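Side-chain contact in uncharacterized protein AsqI (Emericella nidulans, PDB 5YY3), which catalyses the zinc-dependent conversion of 4'-methoxycyclopenin into 4'-methoxyviridicatin, with loss of methyl isocyanate, in the biosynthesis of aspoquinolone mycotoxins: residues V565-V568 / E569-F573. Residues are numbered along the deposited sequence; the frame is centred on the assembly and turned at random.
Sequences VGKV and EGMPF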
# COMPACT_ATOMS: atom_id res chain seq x y z
N VAL A 565 -0.90 20.95 -2.26
CA VAL A 565 -0.44 20.22 -3.44
C VAL A 565 -1.61 19.72 -4.33
O VAL A 565 -1.48 19.65 -5.55
CB VAL A 565 0.48 19.03 -3.01
CG1 VAL A 565 -0.27 18.01 -2.18
CG2 VAL A 565 1.15 18.37 -4.22
N GLY A 566 -2.76 19.41 -3.72
CA GLY A 566 -3.91 18.95 -4.47
C GLY A 566 -3.85 17.49 -4.86
O GLY A 566 -3.02 16.73 -4.34
N LYS A 567 -4.73 17.07 -5.76
CA LYS A 567 -4.74 15.69 -6.26
C LYS A 567 -4.63 15.64 -7.78
O LYS A 567 -5.00 16.60 -8.46
CB LYS A 567 -6.00 14.98 -5.79
CG LYS A 567 -5.99 14.70 -4.29
CD LYS A 567 -7.37 14.31 -3.79
CE LYS A 567 -7.28 13.65 -2.43
NZ LYS A 567 -8.61 13.11 -2.06
N VAL A 568 -4.12 14.53 -8.30
CA VAL A 568 -3.92 14.39 -9.75
C VAL A 568 -5.22 14.68 -10.51
O VAL A 568 -5.21 15.40 -11.52
CB VAL A 568 -3.39 12.98 -10.12
CG1 VAL A 568 -3.41 12.75 -11.66
CG2 VAL A 568 -1.98 12.78 -9.55
N GLU A 569 -6.33 14.16 -9.99
CA GLU A 569 -7.64 14.33 -10.59
C GLU A 569 -8.26 15.70 -10.33
O GLU A 569 -9.31 16.01 -10.88
CB GLU A 569 -8.60 13.25 -10.10
CG GLU A 569 -9.09 13.45 -8.68
CD GLU A 569 -8.30 12.65 -7.64
OE1 GLU A 569 -7.12 12.28 -7.90
OE2 GLU A 569 -8.88 12.41 -6.56
N GLY A 570 -7.62 16.51 -9.47
CA GLY A 570 -8.12 17.83 -9.14
C GLY A 570 -8.93 17.84 -7.85
O GLY A 570 -10.08 17.40 -7.82
N MET A 571 -8.32 18.34 -6.78
CA MET A 571 -8.94 18.27 -5.46
C MET A 571 -9.81 19.49 -5.19
O MET A 571 -9.40 20.62 -5.45
CB MET A 571 -7.86 18.14 -4.39
CG MET A 571 -8.37 18.06 -2.96
SD MET A 571 -6.99 17.83 -1.84
CE MET A 571 -7.77 18.00 -0.22
N PRO A 572 -11.03 19.26 -4.69
CA PRO A 572 -11.93 20.40 -4.48
C PRO A 572 -11.61 21.22 -3.23
O PRO A 572 -11.44 20.69 -2.14
CB PRO A 572 -13.32 19.74 -4.38
CG PRO A 572 -13.06 18.33 -4.01
CD PRO A 572 -11.71 17.96 -4.58
N PHE A 573 -11.51 22.54 -3.42
CA PHE A 573 -11.33 23.48 -2.32
C PHE A 573 -12.41 24.54 -2.37
O PHE A 573 -13.09 24.69 -3.38
CB PHE A 573 -9.95 24.14 -2.38
CG PHE A 573 -8.83 23.26 -1.89
CD1 PHE A 573 -8.45 22.13 -2.61
CD2 PHE A 573 -8.13 23.58 -0.73
CE1 PHE A 573 -7.40 21.32 -2.18
CE2 PHE A 573 -7.09 22.77 -0.29
CZ PHE A 573 -6.73 21.62 -1.02
O HOH W 1 -4.43 12.24 -6.86
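K567 lays its aliphatic chain between M571 on one flank and E569 on another. The M571 flank is the buried one: M571 CB comes within 3.6 Å of K567 N, and K567 CD rests 3.9 Å from the same CB. M571 carries its CG anti to the backbone N (chi1 179°) and stays extended, which brings its sulfur alongside the lysine methylenes, with SD 4.0 Å from K567 CD. The buried M571 side chain also touches A497 of strand 487-497 and C231 of helix 210-231. G566, likewise buried, adds to this packing through its backbone, CA lying 4.0 Å from M571 CB. K567 to G570 form a type I beta turn, closed by the G570 N to K567 O hydrogen bond (2.8 Å). The turn leads the chain into strand 571-580 of the hemocyanin-type Ig-like domain; backbone hydrogen bonds pair M571 with I643 of strand 636-644, and K567 with R645 just beyond its end. Around the turn corner lies the exposed side, formed by V568 and E569. With chi1 at 75° and a bend at chi2, the E569 side chain folds back beside K567, pointing the same way, and sets its carboxylate oxygens against the lysine methylenes, OE1 on CB and OE2 on CD. K567 NZ and E569 OE2 are 4.6 Å apart, beyond a salt bridge, and any attraction is probably modest. One water accepts from V568 N (2.7 Å) and donates to E569 OE1 (2.9 Å), linking the carboxylate to the turn backbone. Both exposed residues reach neighbouring subunits: V568 packs on D165 of one, E569 on E569 of another.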